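Local coordinates for F5/8 type C domain protein (Clostridium perfringens, PDB 7JRM), which probably recognises mucin carbohydrates as part of the O-glycopeptidase ZmpB, pairing a calcium-bearing carbohydrate-binding module with an INT domain that appears to contain leucine-rich repeats, at residues L328-L333 with T350-Y355; S334-L339 with D354-K359; T340-A345 with R362-L367; A375-I380 with G451-M456. One frame throughout, in Å; residues are numbered along the deposited sequence.

Contact 1 of 4, residues L328-L333 with T350-Y355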
loop_
_atom_site.group_PDB
_atom_site.type_symbol
_atom_site.label_atom_id
_atom_site.label_comp_id
_atom_site.label_asym_id
_atom_site.label_seq_id
_atom_site.Cartn_x
_atom_site.Cartn_y
_atom_site.Cartn_z
ATOM N N LEU A 328 -18.002 -12.718 24.398
ATOM C CA LEU A 328 -18.937 -11.710 24.884
ATOM C C LEU A 328 -19.129 -10.618 23.842
ATOM O O LEU A 328 -18.185 -9.898 23.497
ATOM C CB LEU A 328 -18.460 -11.091 26.197
ATOM C CG LEU A 328 -18.567 -11.843 27.530
ATOM C CD1 LEU A 328 -19.907 -12.557 27.661
ATOM C CD2 LEU A 328 -17.406 -12.795 27.765
ATOM N N THR A 329 -20.356 -10.495 23.339
ATOM C CA THR A 329 -20.767 -9.324 22.578
ATOM C C THR A 329 -21.656 -8.395 23.386
ATOM O O THR A 329 -21.692 -7.192 23.111
ATOM C CB THR A 329 -21.505 -9.740 21.300
ATOM O OG1 THR A 329 -22.714 -10.431 21.643
ATOM C CG2 THR A 329 -20.627 -10.644 20.446
ATOM N N THR A 330 -22.373 -8.934 24.371
ATOM C CA THR A 330 -23.163 -8.152 25.307
ATOM C C THR A 330 -22.998 -8.756 26.693
ATOM O O THR A 330 -22.798 -9.966 26.836
ATOM C CB THR A 330 -24.648 -8.113 24.915
ATOM O OG1 THR A 330 -25.392 -7.398 25.910
ATOM C CG2 THR A 330 -25.206 -9.525 24.782
ATOM N N LEU A 331 -23.070 -7.907 27.714
ATOM C CA LEU A 331 -22.854 -8.359 29.082
ATOM C C LEU A 331 -23.628 -7.473 30.044
ATOM O O LEU A 331 -23.593 -6.245 29.927
ATOM C CB LEU A 331 -21.362 -8.349 29.435
ATOM C CG LEU A 331 -20.986 -8.891 30.815
ATOM C CD1 LEU A 331 -21.390 -10.351 30.954
ATOM C CD2 LEU A 331 -19.497 -8.721 31.064
ATOM N N THR A 332 -24.318 -8.103 30.991
ATOM C CA THR A 332 -25.056 -7.409 32.036
ATOM C C THR A 332 -24.406 -7.712 33.379
ATOM O O THR A 332 -24.147 -8.877 33.698
ATOM C CB THR A 332 -26.527 -7.832 32.047
ATOM O OG1 THR A 332 -27.169 -7.365 30.855
ATOM C CG2 THR A 332 -27.244 -7.254 33.258
ATOM N N LEU A 333 -24.139 -6.667 34.157
ATOM C CA LEU A 333 -23.466 -6.796 35.440
ATOM C C LEU A 333 -24.424 -6.481 36.582
ATOM O O LEU A 333 -25.419 -5.773 36.415
ATOM C CB LEU A 333 -22.246 -5.872 35.513
ATOM C CG LEU A 333 -21.193 -6.068 34.423
ATOM C CD1 LEU A 333 -19.957 -5.238 34.714
ATOM C CD2 LEU A 333 -20.832 -7.537 34.287
ATOM N N THR A 350 -21.699 -4.143 24.134
ATOM C CA THR A 350 -22.660 -3.519 25.033
ATOM C C THR A 350 -22.404 -3.999 26.452
ATOM O O THR A 350 -22.295 -5.205 26.692
ATOM C CB THR A 350 -24.100 -3.844 24.616
ATOM O OG1 THR A 350 -24.390 -3.209 23.364
ATOM C CG2 THR A 350 -25.087 -3.353 25.666
ATOM N N LEU A 351 -22.307 -3.054 27.387
ATOM C CA LEU A 351 -22.102 -3.354 28.800
ATOM C C LEU A 351 -23.197 -2.662 29.600
ATOM O O LEU A 351 -23.223 -1.430 29.687
ATOM C CB LEU A 351 -20.716 -2.908 29.268
ATOM C CG LEU A 351 -20.296 -3.338 30.674
ATOM C CD1 LEU A 351 -20.667 -4.791 30.931
ATOM C CD2 LEU A 351 -18.805 -3.121 30.878
ATOM N N ASN A 352 -24.098 -3.452 30.181
ATOM C CA ASN A 352 -25.199 -2.938 30.992
ATOM C C ASN A 352 -24.828 -3.135 32.459
ATOM O O ASN A 352 -25.010 -4.220 33.016
ATOM C CB ASN A 352 -26.505 -3.647 30.646
ATOM C CG ASN A 352 -26.937 -3.405 29.213
ATOM O OD1 ASN A 352 -26.845 -2.288 28.703
ATOM N ND2 ASN A 352 -27.413 -4.455 28.555
ATOM N N MET A 353 -24.309 -2.082 33.083
ATOM C CA MET A 353 -23.844 -2.137 34.464
ATOM C C MET A 353 -24.434 -1.000 35.285
ATOM O O MET A 353 -23.784 -0.453 36.181
ATOM C CB MET A 353 -22.318 -2.110 34.529
ATOM C CG MET A 353 -21.683 -0.911 33.841
ATOM S SD MET A 353 -19.889 -1.038 33.741
ATOM C CE MET A 353 -19.409 -0.093 35.181
ATOM N N ASP A 354 -25.677 -0.625 34.993
ATOM C CA ASP A 354 -26.355 0.379 35.798
ATOM C C ASP A 354 -26.604 -0.149 37.206
ATOM O O ASP A 354 -26.791 -1.350 37.418
ATOM C CB ASP A 354 -27.680 0.787 35.151
ATOM C CG ASP A 354 -27.498 1.781 34.022
ATOM O OD1 ASP A 354 -26.432 2.428 33.961
ATOM O OD2 ASP A 354 -28.424 1.920 33.196
ATOM N N TYR A 355 -26.595 0.770 38.174
ATOM C CA TYR A 355 -26.853 0.452 39.580
ATOM C C TYR A 355 -25.849 -0.561 40.124
ATOM O O TYR A 355 -26.188 -1.429 40.931
ATOM C CB TYR A 355 -28.287 -0.045 39.783
ATOM C CG TYR A 355 -29.316 0.686 38.954
ATOM C CD1 TYR A 355 -29.941 0.064 37.880
ATOM C CD2 TYR A 355 -29.666 1.998 39.244
ATOM C CE1 TYR A 355 -30.883 0.728 37.119
ATOM C CE2 TYR A 355 -30.608 2.670 38.489
ATOM C CZ TYR A 355 -31.212 2.031 37.428
ATOM O OH TYR A 355 -32.150 2.696 36.674
HETATM O O HOH W 1 -27.020 -7.540 27.946
HETATM O O HOH W 2 -29.590 -5.958 30.539
#

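Contact 2 of 4, residues S334-L339 with D354-K359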
loop_
_atom_site.group_PDB
_atom_site.type_symbol
_atom_site.label_atom_id
_atom_site.label_comp_id
_atom_site.label_asym_id
_atom_site.label_seq_id
_atom_site.Cartn_x
_atom_site.Cartn_y
_atom_site.Cartn_z
ATOM N N SER A 334 -24.102 -7.021 37.756
ATOM C CA SER A 334 -24.906 -6.796 38.954
ATOM C C SER A 334 -24.016 -6.965 40.175
ATOM O O SER A 334 -23.411 -8.026 40.359
ATOM C CB SER A 334 -26.092 -7.761 39.012
ATOM O OG SER A 334 -26.665 -7.791 40.307
ATOM N N GLY A 335 -23.935 -5.922 40.999
ATOM C CA GLY A 335 -23.151 -5.983 42.217
ATOM C C GLY A 335 -21.655 -6.029 42.021
ATOM O O GLY A 335 -20.939 -6.503 42.907
ATOM N N VAL A 336 -21.155 -5.541 40.891
ATOM C CA VAL A 336 -19.733 -5.599 40.572
ATOM C C VAL A 336 -19.038 -4.365 41.131
ATOM O O VAL A 336 -19.553 -3.244 41.040
ATOM C CB VAL A 336 -19.520 -5.719 39.052
ATOM C CG1 VAL A 336 -18.038 -5.833 38.725
ATOM C CG2 VAL A 336 -20.285 -6.915 38.503
ATOM N N GLU A 337 -17.861 -4.576 41.720
ATOM C CA GLU A 337 -17.025 -3.496 42.228
ATOM C C GLU A 337 -15.729 -3.320 41.454
ATOM O O GLU A 337 -15.192 -2.212 41.419
ATOM C CB GLU A 337 -16.683 -3.734 43.705
ATOM C CG GLU A 337 -17.798 -3.389 44.675
ATOM C CD GLU A 337 -17.507 -3.865 46.085
ATOM O OE1 GLU A 337 -16.316 -3.959 46.449
ATOM O OE2 GLU A 337 -18.470 -4.146 46.830
ATOM N N ASP A 338 -15.222 -4.383 40.835
ATOM C CA ASP A 338 -13.942 -4.361 40.136
ATOM C C ASP A 338 -14.131 -4.976 38.759
ATOM O O ASP A 338 -14.544 -6.136 38.647
ATOM C CB ASP A 338 -12.875 -5.122 40.931
ATOM C CG ASP A 338 -11.487 -4.993 40.330
ATOM O OD1 ASP A 338 -11.320 -4.246 39.344
ATOM O OD2 ASP A 338 -10.557 -5.643 40.852
ATOM N N LEU A 339 -13.827 -4.206 37.717
ATOM C CA LEU A 339 -13.964 -4.657 36.339
ATOM C C LEU A 339 -12.747 -5.426 35.843
ATOM O O LEU A 339 -12.670 -5.729 34.647
ATOM C CB LEU A 339 -14.226 -3.463 35.417
ATOM C CG LEU A 339 -15.568 -2.749 35.581
ATOM C CD1 LEU A 339 -15.659 -1.566 34.631
ATOM C CD2 LEU A 339 -16.717 -3.713 35.351
ATOM N N ASP A 354 -25.677 -0.625 34.993
ATOM C CA ASP A 354 -26.355 0.379 35.798
ATOM C C ASP A 354 -26.604 -0.149 37.206
ATOM O O ASP A 354 -26.791 -1.350 37.418
ATOM C CB ASP A 354 -27.680 0.787 35.151
ATOM C CG ASP A 354 -27.498 1.781 34.022
ATOM O OD1 ASP A 354 -26.432 2.428 33.961
ATOM O OD2 ASP A 354 -28.424 1.920 33.196
ATOM N N TYR A 355 -26.595 0.770 38.174
ATOM C CA TYR A 355 -26.853 0.452 39.580
ATOM C C TYR A 355 -25.849 -0.561 40.124
ATOM O O TYR A 355 -26.188 -1.429 40.931
ATOM C CB TYR A 355 -28.287 -0.045 39.783
ATOM C CG TYR A 355 -29.316 0.686 38.954
ATOM C CD1 TYR A 355 -29.941 0.064 37.880
ATOM C CD2 TYR A 355 -29.666 1.998 39.244
ATOM C CE1 TYR A 355 -30.883 0.728 37.119
ATOM C CE2 TYR A 355 -30.608 2.670 38.489
ATOM C CZ TYR A 355 -31.212 2.031 37.428
ATOM O OH TYR A 355 -32.150 2.696 36.674
ATOM N N ASN A 356 -24.601 -0.454 39.681
ATOM C CA ASN A 356 -23.529 -1.299 40.178
ATOM C C ASN A 356 -22.679 -0.499 41.170
ATOM O O ASN A 356 -23.102 0.551 41.667
ATOM C CB ASN A 356 -22.719 -1.849 38.997
ATOM C CG ASN A 356 -23.288 -3.147 38.456
ATOM O OD1 ASN A 356 -22.712 -4.218 38.648
ATOM N ND2 ASN A 356 -24.425 -3.056 37.775
ATOM N N GLU A 357 -21.478 -0.989 41.468
ATOM C CA GLU A 357 -20.605 -0.390 42.472
ATOM C C GLU A 357 -19.205 -0.173 41.914
ATOM O O GLU A 357 -18.202 -0.455 42.576
ATOM C CB GLU A 357 -20.554 -1.253 43.731
ATOM C CG GLU A 357 -21.917 -1.723 44.221
ATOM C CD GLU A 357 -21.821 -2.791 45.294
ATOM O OE1 GLU A 357 -20.838 -2.776 46.062
ATOM O OE2 GLU A 357 -22.731 -3.644 45.368
ATOM N N VAL A 358 -19.115 0.344 40.691
ATOM C CA VAL A 358 -17.843 0.515 39.997
ATOM C C VAL A 358 -17.444 1.983 40.027
ATOM O O VAL A 358 -18.270 2.872 39.784
ATOM C CB VAL A 358 -17.928 -0.006 38.549
ATOM C CG1 VAL A 358 -16.599 0.178 37.833
ATOM C CG2 VAL A 358 -18.348 -1.466 38.536
ATOM N N LYS A 359 -16.168 2.236 40.321
ATOM C CA LYS A 359 -15.612 3.583 40.339
ATOM C C LYS A 359 -14.442 3.743 39.376
ATOM O O LYS A 359 -13.766 4.779 39.406
ATOM C CB LYS A 359 -15.168 3.955 41.757
ATOM C CG LYS A 359 -13.959 3.169 42.242
ATOM C CD LYS A 359 -13.425 3.714 43.555
ATOM C CE LYS A 359 -12.175 2.968 43.992
ATOM N NZ LYS A 359 -11.733 3.372 45.355
HETATM O O HOH W 3 -26.817 -4.444 40.941
HETATM O O HOH W 4 -13.895 -0.054 40.234
HETATM O O HOH W 5 -15.613 0.002 43.195
#

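Contact 3 of 4, residues T340-A345 with R362-L367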
loop_
_atom_site.group_PDB
_atom_site.type_symbol
_atom_site.label_atom_id
_atom_site.label_comp_id
_atom_site.label_asym_id
_atom_site.label_seq_id
_atom_site.Cartn_x
_atom_site.Cartn_y
_atom_site.Cartn_z
ATOM N N THR A 340 -11.801 -5.744 36.726
ATOM C CA THR A 340 -10.582 -6.431 36.319
ATOM C C THR A 340 -10.913 -7.769 35.669
ATOM O O THR A 340 -11.675 -8.572 36.217
ATOM C CB THR A 340 -9.664 -6.641 37.523
ATOM O OG1 THR A 340 -9.308 -5.369 38.079
ATOM C CG2 THR A 340 -8.397 -7.376 37.109
ATOM N N GLY A 341 -10.336 -8.002 34.487
ATOM C CA GLY A 341 -10.604 -9.174 33.683
ATOM C C GLY A 341 -11.382 -8.871 32.418
ATOM O O GLY A 341 -11.209 -9.569 31.412
ATOM N N LEU A 342 -12.225 -7.836 32.445
ATOM C CA LEU A 342 -13.022 -7.467 31.282
ATOM C C LEU A 342 -12.187 -6.884 30.150
ATOM O O LEU A 342 -12.719 -6.682 29.053
ATOM C CB LEU A 342 -14.109 -6.470 31.686
ATOM C CG LEU A 342 -15.460 -7.081 32.058
ATOM C CD1 LEU A 342 -16.497 -5.994 32.298
ATOM C CD2 LEU A 342 -15.921 -8.043 30.975
ATOM N N GLU A 343 -10.902 -6.608 30.384
ATOM C CA GLU A 343 -10.024 -6.152 29.314
ATOM C C GLU A 343 -9.721 -7.246 28.298
ATOM O O GLU A 343 -9.089 -6.958 27.276
ATOM C CB GLU A 343 -8.718 -5.611 29.899
ATOM C CG GLU A 343 -7.843 -6.662 30.570
ATOM C CD GLU A 343 -8.275 -6.965 31.993
ATOM O OE1 GLU A 343 -9.140 -6.235 32.522
ATOM O OE2 GLU A 343 -7.747 -7.929 32.584
ATOM N N ASN A 344 -10.154 -8.481 28.553
ATOM C CA ASN A 344 -9.940 -9.584 27.627
ATOM C C ASN A 344 -11.084 -9.768 26.641
ATOM O O ASN A 344 -10.903 -10.442 25.621
ATOM C CB ASN A 344 -9.728 -10.890 28.402
ATOM C CG ASN A 344 -8.415 -10.913 29.160
ATOM O OD1 ASN A 344 -7.344 -11.038 28.566
ATOM N ND2 ASN A 344 -8.492 -10.794 30.480
ATOM N N ALA A 345 -12.255 -9.192 26.920
ATOM C CA ALA A 345 -13.416 -9.303 26.034
ATOM C C ALA A 345 -13.297 -8.246 24.940
ATOM O O ALA A 345 -13.955 -7.203 24.956
ATOM C CB ALA A 345 -14.710 -9.155 26.822
ATOM N N ARG A 362 -11.352 2.105 33.709
ATOM C CA ARG A 362 -10.123 1.936 32.940
ATOM C C ARG A 362 -9.903 0.529 32.385
ATOM O O ARG A 362 -9.263 0.425 31.323
ATOM C CB ARG A 362 -8.924 2.368 33.797
ATOM C CG ARG A 362 -8.768 3.879 33.902
ATOM C CD ARG A 362 -7.629 4.263 34.829
ATOM N NE ARG A 362 -7.861 3.811 36.196
ATOM C CZ ARG A 362 -6.947 3.852 37.160
ATOM N NH1 ARG A 362 -7.244 3.419 38.378
ATOM N NH2 ARG A 362 -5.736 4.330 36.906
ATOM N N PRO A 363 -10.354 -0.562 33.017
ATOM C CA PRO A 363 -10.230 -1.875 32.360
ATOM C C PRO A 363 -10.932 -1.965 31.014
ATOM O O PRO A 363 -10.604 -2.860 30.225
ATOM C CB PRO A 363 -10.854 -2.835 33.380
ATOM C CG PRO A 363 -10.579 -2.192 34.685
ATOM C CD PRO A 363 -10.723 -0.713 34.439
ATOM N N LEU A 364 -11.883 -1.077 30.723
ATOM C CA LEU A 364 -12.580 -1.067 29.443
ATOM C C LEU A 364 -11.976 -0.077 28.454
ATOM O O LEU A 364 -12.585 0.192 27.414
ATOM C CB LEU A 364 -14.063 -0.745 29.649
ATOM C CG LEU A 364 -14.751 -1.306 30.893
ATOM C CD1 LEU A 364 -16.090 -0.614 31.109
ATOM C CD2 LEU A 364 -14.935 -2.809 30.777
ATOM N N SER A 365 -10.789 0.460 28.748
ATOM C CA SER A 365 -10.239 1.541 27.935
ATOM C C SER A 365 -9.895 1.070 26.526
ATOM O O SER A 365 -10.099 1.806 25.555
ATOM C CB SER A 365 -9.005 2.132 28.615
ATOM O OG SER A 365 -7.947 1.191 28.659
ATOM N N LYS A 366 -9.370 -0.146 26.392
ATOM C CA LYS A 366 -8.904 -0.651 25.108
ATOM C C LYS A 366 -9.946 -1.496 24.384
ATOM O O LYS A 366 -9.607 -2.171 23.407
ATOM C CB LYS A 366 -7.617 -1.457 25.295
ATOM C CG LYS A 366 -6.447 -0.644 25.826
ATOM C CD LYS A 366 -5.341 -1.547 26.348
ATOM N N LEU A 367 -11.198 -1.477 24.835
ATOM C CA LEU A 367 -12.272 -2.185 24.144
ATOM C C LEU A 367 -12.732 -1.337 22.965
ATOM O O LEU A 367 -13.392 -0.309 23.150
ATOM C CB LEU A 367 -13.423 -2.482 25.100
ATOM C CG LEU A 367 -13.062 -3.223 26.390
ATOM C CD1 LEU A 367 -14.311 -3.533 27.201
ATOM C CD2 LEU A 367 -12.287 -4.496 26.087
#

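Contact 4 of 4, residues A375-I380 with G451-M456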
loop_
_atom_site.group_PDB
_atom_site.type_symbol
_atom_site.label_atom_id
_atom_site.label_comp_id
_atom_site.label_asym_id
_atom_site.label_seq_id
_atom_site.Cartn_x
_atom_site.Cartn_y
_atom_site.Cartn_z
ATOM N N ALA A 375 -23.644 2.705 32.554
ATOM C CA ALA A 375 -23.005 2.667 33.866
ATOM C C ALA A 375 -23.485 3.830 34.725
ATOM O O ALA A 375 -22.700 4.532 35.367
ATOM C CB ALA A 375 -21.486 2.692 33.729
ATOM N N GLN A 376 -24.795 4.042 34.752
ATOM C CA GLN A 376 -25.377 5.173 35.457
ATOM C C GLN A 376 -25.806 4.779 36.864
ATOM O O GLN A 376 -26.188 3.634 37.124
ATOM C CB GLN A 376 -26.576 5.728 34.688
ATOM C CG GLN A 376 -26.219 6.387 33.368
ATOM C CD GLN A 376 -27.185 7.492 32.993
ATOM O OE1 GLN A 376 -28.401 7.325 33.086
ATOM N NE2 GLN A 376 -26.649 8.630 32.566
ATOM N N GLU A 377 -25.730 5.751 37.775
ATOM C CA GLU A 377 -26.216 5.617 39.149
ATOM C C GLU A 377 -25.505 4.480 39.887
ATOM O O GLU A 377 -26.123 3.543 40.397
ATOM C CB GLU A 377 -27.737 5.429 39.173
ATOM C CG GLU A 377 -28.513 6.681 38.800
ATOM C CD GLU A 377 -30.013 6.474 38.841
ATOM O OE1 GLU A 377 -30.484 5.675 39.680
ATOM O OE2 GLU A 377 -30.724 7.111 38.036
ATOM N N GLN A 378 -24.182 4.586 39.941
ATOM C CA GLN A 378 -23.386 3.670 40.739
ATOM C C GLN A 378 -23.418 4.085 42.208
ATOM O O GLN A 378 -23.785 5.209 42.558
ATOM C CB GLN A 378 -21.940 3.633 40.242
ATOM C CG GLN A 378 -21.799 3.435 38.742
ATOM C CD GLN A 378 -22.085 2.010 38.317
ATOM O OE1 GLN A 378 -21.432 1.072 38.775
ATOM N NE2 GLN A 378 -23.063 1.839 37.435
ATOM N N PHE A 379 -23.033 3.151 43.075
ATOM C CA PHE A 379 -22.861 3.441 44.496
ATOM C C PHE A 379 -21.671 2.639 44.999
ATOM O O PHE A 379 -21.729 1.407 45.048
ATOM C CB PHE A 379 -24.114 3.112 45.304
ATOM C CG PHE A 379 -23.922 3.260 46.784
ATOM C CD1 PHE A 379 -23.790 4.515 47.354
ATOM C CD2 PHE A 379 -23.846 2.146 47.604
ATOM C CE1 PHE A 379 -23.602 4.658 48.714
ATOM C CE2 PHE A 379 -23.659 2.282 48.965
ATOM C CZ PHE A 379 -23.536 3.541 49.520
ATOM N N ILE A 380 -20.606 3.333 45.381
ATOM C CA ILE A 380 -19.371 2.704 45.832
ATOM C C ILE A 380 -19.206 3.046 47.307
ATOM O O ILE A 380 -18.817 4.165 47.659
ATOM C CB ILE A 380 -18.163 3.160 45.008
ATOM C CG1 ILE A 380 -18.474 3.065 43.512
ATOM C CG2 ILE A 380 -16.940 2.326 45.354
ATOM C CD1 ILE A 380 -18.694 4.407 42.845
ATOM N N GLY A 451 -22.674 8.591 30.224
ATOM C CA GLY A 451 -23.127 7.264 30.579
ATOM C C GLY A 451 -22.560 6.705 31.865
ATOM O O GLY A 451 -22.862 5.554 32.204
ATOM N N PHE A 452 -21.754 7.476 32.593
ATOM C CA PHE A 452 -21.116 7.016 33.824
ATOM C C PHE A 452 -21.411 8.023 34.927
ATOM O O PHE A 452 -20.924 9.157 34.883
ATOM C CB PHE A 452 -19.609 6.842 33.628
ATOM C CG PHE A 452 -18.911 6.223 34.804
ATOM C CD1 PHE A 452 -19.474 5.152 35.478
ATOM C CD2 PHE A 452 -17.684 6.705 35.230
ATOM C CE1 PHE A 452 -18.829 4.578 36.559
ATOM C CE2 PHE A 452 -17.034 6.136 36.307
ATOM C CZ PHE A 452 -17.607 5.071 36.972
ATOM N N SER A 453 -22.204 7.609 35.913
ATOM C CA SER A 453 -22.576 8.476 37.021
ATOM C C SER A 453 -22.806 7.625 38.260
ATOM O O SER A 453 -22.951 6.403 38.179
ATOM C CB SER A 453 -23.829 9.297 36.694
ATOM O OG SER A 453 -25.002 8.518 36.855
ATOM N N GLY A 454 -22.835 8.282 39.413
ATOM C CA GLY A 454 -23.101 7.577 40.652
ATOM C C GLY A 454 -22.625 8.376 41.853
ATOM O O GLY A 454 -22.437 9.588 41.778
ATOM N N VAL A 455 -22.436 7.654 42.959
ATOM C CA VAL A 455 -22.079 8.247 44.242
ATOM C C VAL A 455 -21.028 7.371 44.909
ATOM O O VAL A 455 -21.227 6.162 45.062
ATOM C CB VAL A 455 -23.306 8.398 45.163
ATOM C CG1 VAL A 455 -22.875 8.571 46.615
ATOM C CG2 VAL A 455 -24.176 9.559 44.713
ATOM N N MET A 456 -19.912 7.978 45.305
ATOM C CA MET A 456 -18.896 7.316 46.114
ATOM C C MET A 456 -19.035 7.817 47.546
ATOM O O MET A 456 -18.866 9.013 47.808
ATOM C CB MET A 456 -17.494 7.595 45.574
ATOM C CG MET A 456 -16.393 6.820 46.277
ATOM S SD MET A 456 -14.964 6.545 45.215
ATOM C CE MET A 456 -13.738 6.042 46.417
#

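Contact 1 of 4, residues L328-L333 with T350-Y355
Leu331 and Leu351 lie side by side on the buried face of two parallel strands, and the tight half of this contact is built round one methyl group. Leu351 CD1 sits 3.9 Å from Leu331 CB and 3.8 Å from Leu333 CG, between two leucines of segment 328-333. With CG opposite the backbone N (chi1 -172°), Leu351 leans back toward that segment. Leu333 CB also packs on Met353 CB at 3.9 Å. Beyond them, Leu342, Leu339 and Leu364 continue the core, and helix 304-314 lies against Leu333.

The backbone fixes the register: Asn352 N donates to Leu331 O at 2.8 Å and Leu333 N to Asn352 O at 2.8 Å, both nearly straight. The bond from Leu331 N to Thr350 O is more bent, 138° at the hydrogen.

The opposite face, with Thr330, Thr332, Thr350 and Asn352, is looser and wet. Thr332 OG1 stays 3.7 Å from Asn352 ND2, and a water bonded to both Thr330 OG1 (2.6 Å) and Thr332 OG1 bridges the hydroxyls; its link to Asn352 ND2 is weak. Asn352 OD1 is taken up by Asn374. Short parallel strands with leucines on one face and polar residues on the other fit a leucine-rich-repeat solenoid.

Contact 2 of 4, residues S334-L339 with D354-K359
This is a loop-to-loop contact between what are probably successive coils of a leucine-rich-repeat solenoid, where the chain runs on from the short strands 330-332 and 350-352. Neither segment has regular secondary structure, so the evidence lies in single bonds, and Asn356 supplies several of them. It probably occupies the conserved-asparagine position of the LxxLxLxxN repeat pattern, and its buried amide points into the preceding turn. OD1 accepts a nearly straight bond from Val336 N at 3.0 Å (168° at the hydrogen), the donor tilted 25° from the carbonyl plane. On the other side of the amide, ND2 donates to Asp354 O at 2.9 Å and also to Leu333 O, so both ends are held and the rotation of the group is fixed.

The main chain adds Glu357 N to Val336 O, 3.0 Å. Inside the bend, Val358 CG2 sits against that same carbonyl, 3.3 Å from Val336 O, while Val358 CG1 meets Leu339 CD1 at 3.8 Å, the two side chains crossing at about a right angle.

The solvent-facing edge is polar. Glu337 OE2 and Glu357 OE1 come within 2.8 Å, a close approach of like charges, probably eased by solvent or partial protonation. Close by, one water donates to Glu337 O at 2.9 Å and to Glu357 O at 2.7 Å.

Contact 3 of 4, residues T340-A345 with R362-L367
Leu342 and Leu364 run side by side in the same direction, Leu364 CD2 lying 3.9 Å from Leu342 CD1 and equally far from its CB. Leu367 CD2 reaches the backbone instead, 3.4 Å from Ala345 O and 3.7 Å from Leu342 O, so this methyl rests against two carbonyl oxygens of the opposing turn. Leu351 backs both Leu342 and Leu364, and Met325 of helix 322-326 backs Leu342 and Ala345.

These are the turns facing away from the strands, probably on the convex side of the leucine-rich-repeat solenoid. Here 3-10 segments 342-344 and 362-363 lie next to each other, with the CA atoms of Glu343 and Pro363 5.3 Å apart.

Polar bonds shape each turn from within; none crosses between the two segments. In 362-367, Ser365 N donates to Arg362 O. Glu343 CG stands between its own N and carbonyl carbon (chi1 67°), and a bend at chi2 folds the carboxylate back, where OE1 accepts from Gly341 N at 2.9 Å on the syn side. The same fold lays Glu343 OE1 against Pro363 CB at 3.9 Å, while the backbone brings Glu343 CB to 3.4 Å from Pro363 O. Gly341 O is gripped twice, by Asn344 N and by Asn344 ND2, both from the same face of its plane.

Contact 4 of 4, residues A375-I380 with G451-M456
Ala375 pairs with Phe452, and Gln378 with Gly454, across two parallel strands whose register slips by one residue in between. The hydrogen bonds trace that slip. Ala375 N donates to Gly451 O and Ser453 N to Ala375 O (3.2 Å). Past the corner at Glu377, Gln378 N donates to Ser453 O at 2.8 Å, followed by Val455 N to Gln378 O and Ile380 N to Val455 O. Within the bulge, Glu377 N is met by a side chain: Ser453 OG accepts from it at 3.0 Å, nearly straight at 164°. Ser453 reaches it with chi1 79°, OG held between its own N and carbonyl carbon. The strands close in at Gly454, whose CA is 3.9 Å from Gln378 CA.

Apolar contacts gather on the buried face. Phe452 presents a ring edge to the backbone, CD1 lying 3.3 Å from Ala375 O, and the same CD1 meets Ala375 CB at 3.6 Å. The Gln378 side chain crosses that of Phe452 at about a right angle, amide and ring planes 45° apart, CG being 3.9 Å from Phe452 CE1, while its amide binds Met353 O and Val358 N of the repeat loops. Ile380 CB packs more loosely on Met456 CG, 4.3 Å. On the outer face Phe379 lies beside Val455.

A bulged parallel pair carrying a leucine-rich-repeat sheet into the strands beyond it is consistent with the internalin-type fusion of repeats to an immunoglobulin-like domain.

Overall arrangement
Contacts 1 and 4 lie in one mixed sheet, about 14 Å between centres, with strand 372-384 next to strand 350-352. Contact 2 sits beside both, its centre about 10 Å from that of contact 1 and about 8 Å from that of contact 4: Asn356 O takes a probable bond from Phe379 N at 3.0 Å, and Met353 CE packs on Val358 CB. Contact 3 extends the same core, about 13 Å from contact 1 centre to centre, with Leu331 CD2 3.6 Å from Leu342 CD2 and Leu339 CD1 3.7 Å from Leu364 CD1; it does not touch contact 4, nearest atoms about 7 Å apart. The calcium site of Ser163, Val206, Asp208, Gly210 and Asp214 belongs to a different part of the chain.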